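Local coordinates for protein tRNA (guanine(6)-N2)-methyltransferase (PDB 3TMA) that catalyses the S-adenosyl-L-methionine-dependent N2-methylation of the guanosine at position 6 of tRNA(Phe), at residues A263-L266 with P267-F270; D200-P203 with G204-V207; S223-G226 with P227-V231. All blocks are in the same frame, centred on the assembly; numbering follows the deposited sequence.

Contact 1 (A263-L266 with P267-F270); sequences ARHL and PRFF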
loop_
_atom_site.group_PDB
_atom_site.type_symbol
_atom_site.label_atom_id
_atom_site.label_comp_id
_atom_site.label_asym_id
_atom_site.label_seq_id
_atom_site.Cartn_x
_atom_site.Cartn_y
_atom_site.Cartn_z
ATOM N N ALA A 263 13.690 -20.952 7.492
ATOM C CA ALA A 263 12.352 -21.205 6.949
ATOM C C ALA A 263 12.195 -22.553 6.235
ATOM O O ALA A 263 11.063 -22.977 5.969
ATOM C CB ALA A 263 11.930 -20.066 6.003
ATOM N N ARG A 264 13.301 -23.236 5.952
ATOM C CA ARG A 264 13.229 -24.595 5.395
ATOM C C ARG A 264 12.899 -25.636 6.474
ATOM O O ARG A 264 12.535 -26.773 6.143
ATOM C CB ARG A 264 14.557 -25.006 4.736
ATOM C CG ARG A 264 14.995 -24.185 3.530
ATOM C CD ARG A 264 16.411 -24.605 3.117
ATOM N NE ARG A 264 16.634 -24.666 1.666
ATOM C CZ ARG A 264 17.202 -23.690 0.942
ATOM N NH1 ARG A 264 17.550 -22.544 1.522
ATOM N NH2 ARG A 264 17.405 -23.843 -0.374
ATOM N N HIS A 265 13.046 -25.262 7.751
ATOM C CA HIS A 265 12.789 -26.168 8.871
ATOM C C HIS A 265 11.960 -25.504 9.975
ATOM O O HIS A 265 12.312 -25.587 11.169
ATOM C CB HIS A 265 14.114 -26.637 9.468
ATOM C CG HIS A 265 14.990 -27.353 8.490
ATOM N ND1 HIS A 265 14.694 -28.616 8.016
ATOM C CD2 HIS A 265 16.136 -26.971 7.872
ATOM C CE1 HIS A 265 15.621 -28.975 7.143
ATOM N NE2 HIS A 265 16.503 -27.994 7.035
ATOM N N LEU A 266 10.870 -24.850 9.580
ATOM C CA LEU A 266 10.016 -24.088 10.514
ATOM C C LEU A 266 9.597 -24.802 11.795
ATOM O O LEU A 266 9.590 -24.193 12.879
ATOM C CB LEU A 266 8.771 -23.546 9.804
ATOM C CG LEU A 266 9.037 -22.454 8.764
ATOM C CD1 LEU A 266 7.753 -22.160 8.038
ATOM C CD2 LEU A 266 9.634 -21.223 9.440
ATOM N N PRO A 267 9.261 -26.111 11.699
ATOM C CA PRO A 267 8.896 -26.775 12.958
ATOM C C PRO A 267 10.036 -26.960 13.987
ATOM O O PRO A 267 9.735 -27.227 15.140
ATOM C CB PRO A 267 8.308 -28.114 12.505
ATOM C CG PRO A 267 8.000 -27.923 10.996
ATOM C CD PRO A 267 9.084 -26.998 10.534
ATOM N N ARG A 268 11.301 -26.723 13.624
ATOM C CA ARG A 268 12.405 -26.744 14.599
ATOM C C ARG A 268 12.309 -25.511 15.526
ATOM O O ARG A 268 12.950 -25.455 16.582
ATOM C CB ARG A 268 13.772 -26.731 13.888
ATOM C CG ARG A 268 14.170 -28.029 13.157
ATOM C CD ARG A 268 15.581 -27.960 12.541
ATOM N NE ARG A 268 15.824 -29.022 11.567
ATOM C CZ ARG A 268 16.963 -29.199 10.894
ATOM N NH1 ARG A 268 18.004 -28.395 11.086
ATOM N NH2 ARG A 268 17.081 -30.212 10.052
ATOM N N PHE A 269 11.523 -24.519 15.123
ATOM C CA PHE A 269 11.575 -23.173 15.735
ATOM C C PHE A 269 10.238 -22.608 16.217
ATOM O O PHE A 269 10.205 -21.804 17.157
ATOM C CB PHE A 269 12.176 -22.178 14.731
ATOM C CG PHE A 269 13.561 -22.543 14.291
ATOM C CD1 PHE A 269 14.652 -22.317 15.137
ATOM C CD2 PHE A 269 13.775 -23.180 13.076
ATOM C CE1 PHE A 269 15.951 -22.687 14.750
ATOM C CE2 PHE A 269 15.079 -23.558 12.679
ATOM C CZ PHE A 269 16.155 -23.312 13.512
ATOM N N PHE A 270 9.149 -22.948 15.521
ATOM C CA PHE A 270 7.844 -22.338 15.813
ATOM C C PHE A 270 6.780 -23.373 16.110
ATOM O O PHE A 270 6.765 -24.423 15.476
ATOM C CB PHE A 270 7.384 -21.454 14.606
ATOM C CG PHE A 270 8.351 -20.319 14.304
ATOM C CD1 PHE A 270 8.536 -19.290 15.246
ATOM C CD2 PHE A 270 9.148 -20.345 13.163
ATOM C CE1 PHE A 270 9.453 -18.259 15.028
ATOM C CE2 PHE A 270 10.053 -19.283 12.890
ATOM C CZ PHE A 270 10.208 -18.238 13.849
#
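The buried L266 and F270 form the tight side of this local turn. Methyl CD2 of L266 meets CD2 of F270 at 3.9 Å, coming in at the edge of the ring near its plane, while CB of F269 lies over one face. L266 also reaches F299 of helix 290-305 and L306, while F270 packs on A261; branched and flat apolar groups suit this inner side. The backbone closes just as firmly. Carbonyl O of L266 takes two N-H groups, F269 N at 3.0 Å from above the carbonyl plane and F270 N also at 3.0 Å, nearly in line with C=O. One residue earlier, R268 N donates to H265 O at 2.9 Å; P267 stands just before these donors, at a place where the turn needs no N-H. In the Rossmann-fold methyltransferase domain this loop leaves strand 257-260, and A263 at its start probably helps bind S-adenosyl-L-methionine, as in related enzymes. There R264 N is held by D262 OD1. The solvent side is looser. In one of two modelled conformers, the R268 chain, extended from CG to NE (chi2 -177°), runs alongside H265, pointing the same way, and lays its guanidinium flat over the imidazole, centres 3.7 Å apart and planes at 16°. CB of R264 covers the imidazole's opposite face.

Contact 2 (D200-P203 with G204-V207); sequences DARP and GMRV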
loop_
_atom_site.group_PDB
_atom_site.type_symbol
_atom_site.label_atom_id
_atom_site.label_comp_id
_atom_site.label_asym_id
_atom_site.label_seq_id
_atom_site.Cartn_x
_atom_site.Cartn_y
_atom_site.Cartn_z
ATOM N N ASP A 200 -7.281 -13.238 6.008
ATOM C CA ASP A 200 -8.381 -13.116 6.958
ATOM C C ASP A 200 -7.849 -13.334 8.384
ATOM O O ASP A 200 -8.380 -14.141 9.124
ATOM C CB ASP A 200 -9.473 -14.148 6.625
ATOM C CG ASP A 200 -10.761 -13.933 7.430
ATOM O OD1 ASP A 200 -11.396 -14.943 7.826
ATOM O OD2 ASP A 200 -11.114 -12.763 7.700
ATOM N N ALA A 201 -6.750 -12.672 8.737
ATOM C CA ALA A 201 -6.248 -12.697 10.117
ATOM C C ALA A 201 -7.094 -11.754 11.009
ATOM O O ALA A 201 -7.371 -10.637 10.605
ATOM C CB ALA A 201 -4.823 -12.239 10.156
ATOM N N ARG A 202 -7.443 -12.197 12.216
ATOM C CA ARG A 202 -8.285 -11.425 13.136
ATOM C C ARG A 202 -7.666 -11.453 14.526
ATOM O O ARG A 202 -6.959 -12.400 14.862
ATOM C CB ARG A 202 -9.683 -12.033 13.193
ATOM C CG ARG A 202 -10.469 -11.767 11.904
ATOM C CD ARG A 202 -11.902 -12.194 12.078
ATOM N NE ARG A 202 -12.014 -13.637 12.268
ATOM C CZ ARG A 202 -12.018 -14.516 11.269
ATOM N NH1 ARG A 202 -11.882 -14.090 10.019
ATOM N NH2 ARG A 202 -12.152 -15.814 11.513
ATOM N N PRO A 203 -7.943 -10.419 15.350
ATOM C CA PRO A 203 -7.398 -10.348 16.711
ATOM C C PRO A 203 -7.613 -11.641 17.507
ATOM O O PRO A 203 -8.730 -12.172 17.538
ATOM C CB PRO A 203 -8.203 -9.190 17.342
ATOM C CG PRO A 203 -8.452 -8.280 16.159
ATOM C CD PRO A 203 -8.781 -9.239 15.034
ATOM N N GLY A 204 -6.559 -12.134 18.152
ATOM C CA GLY A 204 -6.656 -13.386 18.900
ATOM C C GLY A 204 -5.974 -14.550 18.155
ATOM O O GLY A 204 -5.648 -15.533 18.775
ATOM N N MET A 205 -5.819 -14.453 16.823
ATOM C CA MET A 205 -5.152 -15.492 16.034
ATOM C C MET A 205 -3.641 -15.427 16.157
ATOM O O MET A 205 -3.057 -14.360 16.398
ATOM C CB MET A 205 -5.535 -15.418 14.552
ATOM C CG MET A 205 -6.975 -15.804 14.283
ATOM S SD MET A 205 -7.232 -15.658 12.497
ATOM C CE MET A 205 -9.006 -15.919 12.407
ATOM N N ARG A 206 -3.022 -16.606 16.106
ATOM C CA ARG A 206 -1.556 -16.748 16.118
ATOM C C ARG A 206 -1.033 -16.514 14.716
ATOM O O ARG A 206 -1.542 -17.109 13.746
ATOM C CB ARG A 206 -1.175 -18.181 16.565
ATOM C CG ARG A 206 -1.591 -18.520 18.038
ATOM C CD ARG A 206 -1.666 -20.064 18.241
ATOM N NE ARG A 206 -2.654 -20.668 17.350
ATOM C CZ ARG A 206 -2.848 -21.973 17.201
ATOM N NH1 ARG A 206 -3.791 -22.426 16.369
ATOM N NH2 ARG A 206 -2.150 -22.828 17.936
ATOM N N VAL A 207 0.018 -15.711 14.574
ATOM C CA VAL A 207 0.447 -15.331 13.212
ATOM C C VAL A 207 1.942 -15.568 13.121
ATOM O O VAL A 207 2.661 -15.250 14.100
ATOM C CB VAL A 207 0.203 -13.817 12.965
ATOM C CG1 VAL A 207 0.852 -13.365 11.608
ATOM C CG2 VAL A 207 -1.285 -13.538 12.959
#
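R202 and M205 meet across a tight chain reversal, and the bond that closes it is M205 N to R202 O, 3.1 Å long with an N-H...O angle of 161° and the donor in the carbonyl plane. The other N-H of the pair, R202 N, makes a weak bond to SD of M205, 3.5 Å away. The thioether gets there because the M205 chain is extended beyond CG (chi2 -180°), running back toward the backbone N of R202. A flexible, unbranched side chain suits this task. Its methyl CE then goes on to lie over one face of the R202 guanidinium, offset toward the rim, 3.3 Å from NH2. The R202 chain bends at chi3, bringing its guanidinium to the carboxylate of D200 as a salt bridge, although the modelled position of NH1 is too crowded for its exact length to be trusted. D200 itself, with positive phi, ends helix 189-198 in a Schellman motif, and its carbonyl O receives a weak bond from R275 NE. At the corner, G204 N donates to S229 OG, which in turn bonds M205 O. Beyond it, R206 bonds by its backbone to D274 and R275, and its guanidinium pairs with D274 and E272. P203 supplies the fixed negative phi of the second turn position, and G204 (phi 105°) the third, where a CB would clash with P203 O. This is a type II beta turn of R202 to M205, leading from helix 189-198 into strand 207-209 of the mostly parallel sheet of the Rossmann-fold methyltransferase domain.

Contact 3 (S223-G226 with P227-V231); sequences STLG and PTSPV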
loop_
_atom_site.group_PDB
_atom_site.type_symbol
_atom_site.label_atom_id
_atom_site.label_comp_id
_atom_site.label_asym_id
_atom_site.label_seq_id
_atom_site.Cartn_x
_atom_site.Cartn_y
_atom_site.Cartn_z
ATOM N N SER A 223 0.754 -4.394 15.100
ATOM C CA SER A 223 0.138 -3.079 15.224
ATOM C C SER A 223 -1.361 -3.166 14.917
ATOM O O SER A 223 -2.162 -2.481 15.533
ATOM C CB SER A 223 0.837 -2.094 14.280
ATOM O OG SER A 223 0.072 -0.913 14.087
ATOM N N THR A 224 -1.735 -4.033 13.976
ATOM C CA THR A 224 -3.144 -4.185 13.563
ATOM C C THR A 224 -3.964 -5.086 14.502
ATOM O O THR A 224 -5.112 -4.781 14.808
ATOM C CB THR A 224 -3.227 -4.822 12.148
ATOM O OG1 THR A 224 -2.514 -3.983 11.226
ATOM C CG2 THR A 224 -4.714 -4.954 11.710
ATOM N N LEU A 225 -3.397 -6.215 14.903
ATOM C CA LEU A 225 -4.143 -7.238 15.661
ATOM C C LEU A 225 -4.128 -6.985 17.183
ATOM O O LEU A 225 -5.028 -7.458 17.925
ATOM C CB LEU A 225 -3.544 -8.628 15.370
ATOM C CG LEU A 225 -3.616 -9.057 13.905
ATOM C CD1 LEU A 225 -2.862 -10.412 13.676
ATOM C CD2 LEU A 225 -5.117 -9.179 13.526
ATOM N N GLY A 226 -3.108 -6.256 17.642
ATOM C CA GLY A 226 -2.947 -5.936 19.093
ATOM C C GLY A 226 -2.459 -7.146 19.894
ATOM O O GLY A 226 -2.268 -8.224 19.328
ATOM N N PRO A 227 -2.260 -6.981 21.229
ATOM C CA PRO A 227 -1.470 -7.949 21.996
ATOM C C PRO A 227 -2.156 -9.307 22.255
ATOM O O PRO A 227 -1.492 -10.214 22.749
ATOM C CB PRO A 227 -1.206 -7.238 23.344
ATOM C CG PRO A 227 -2.182 -6.097 23.420
ATOM C CD PRO A 227 -2.487 -5.718 21.962
ATOM N N THR A 228 -3.457 -9.448 21.963
ATOM C CA THR A 228 -4.094 -10.762 22.123
ATOM C C THR A 228 -3.677 -11.743 20.999
ATOM O O THR A 228 -3.930 -12.945 21.095
ATOM C CB THR A 228 -5.676 -10.710 22.288
ATOM O OG1 THR A 228 -6.276 -10.399 21.026
ATOM C CG2 THR A 228 -6.138 -9.679 23.361
ATOM N N SER A 229 -3.005 -11.270 19.957
ATOM C CA SER A 229 -2.512 -12.198 18.928
ATOM C C SER A 229 -1.013 -12.436 19.153
ATOM O O SER A 229 -0.206 -11.506 18.972
ATOM C CB SER A 229 -2.697 -11.615 17.518
ATOM O OG SER A 229 -3.999 -11.868 16.998
ATOM N N PRO A 230 -0.631 -13.686 19.470
ATOM C CA PRO A 230 0.800 -14.039 19.442
ATOM C C PRO A 230 1.404 -13.890 18.022
ATOM O O PRO A 230 0.796 -14.315 17.047
ATOM C CB PRO A 230 0.809 -15.514 19.863
ATOM C CG PRO A 230 -0.536 -15.689 20.680
ATOM C CD PRO A 230 -1.491 -14.821 19.871
ATOM N N VAL A 231 2.527 -13.189 17.910
ATOM C CA VAL A 231 3.187 -12.970 16.598
ATOM C C VAL A 231 4.597 -13.546 16.674
ATOM O O VAL A 231 5.335 -13.242 17.616
ATOM C CB VAL A 231 3.305 -11.482 16.229
ATOM C CG1 VAL A 231 4.087 -11.316 14.890
ATOM C CG2 VAL A 231 1.910 -10.881 16.089
HETATM O O HOH W 1 -5.398 -7.750 20.439
HETATM O O HOH W 2 -0.228 -8.997 17.728
#
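Carbonyl O of G226 is gripped by two donors: a water at 2.7 Å and S229 N at 3.2 Å. The second bond closes a type I beta turn from G226 to S229, which carries the chain from helix 216-225 into strand 231-235 and so completes the return leg of a right-handed beta-alpha-beta crossover begun by the parallel strand 207-209. The N-H...O angle of 169° is nearly straight, although the donor stands tilted 30° from the carbonyl plane. The same water donates onward to S229 O at 2.8 Å, tying both ends of the turn together.

A second water deals with the helix end. It donates to L225 O at 2.6 Å and accepts from T228 N at 3.0 Å, bridging the last helical residue to the turn and serving a carbonyl and an N-H that do not bond each other. G226 is the first residue to leave the helical conformation, and its positive phi favours glycine; a CB would moreover run into the ring of P227. Proline suits the next place, since its ring fixes the negative phi a type I turn needs and the turn asks for no N-H there.

The buried side chains of L225 and S229 meet. L225 also touches P203 in the preceding loop; its CD1 lies 3.8 Å from S229 OG. Serine is small enough to fit against it and still has a polar end, whose hydroxyl bonds M205 O and accepts from G204 N. With OG turned beside its own backbone N (chi1 -85°), the hydroxyl oxygen lies 3.7 Å from CB of L225, a plain packing contact.

How the contacts relate
Contacts 2 and 3 are neighbours, centres about 7 Å apart, and join through two probable hydrogen bonds: G204 N reaches S229 OG at 2.8 Å and V207 N reaches P230 O at 2.9 Å, the latter beginning the parallel pairing of strands 207-209 and 231-235. Each of these two turns leads into its strand. Contact 1 instead comes after the C-terminal end of strand 257-260, the edge strand beside 231-235, its centre about 20 Å from that of contact 2 and 21 Å from that of contact 3. It alone includes a probable S-adenosyl-L-methionine residue, A263, and its F270 side chain lies about 12 Å from that of G215, another such residue; contacts 2 and 3 lie away from that site.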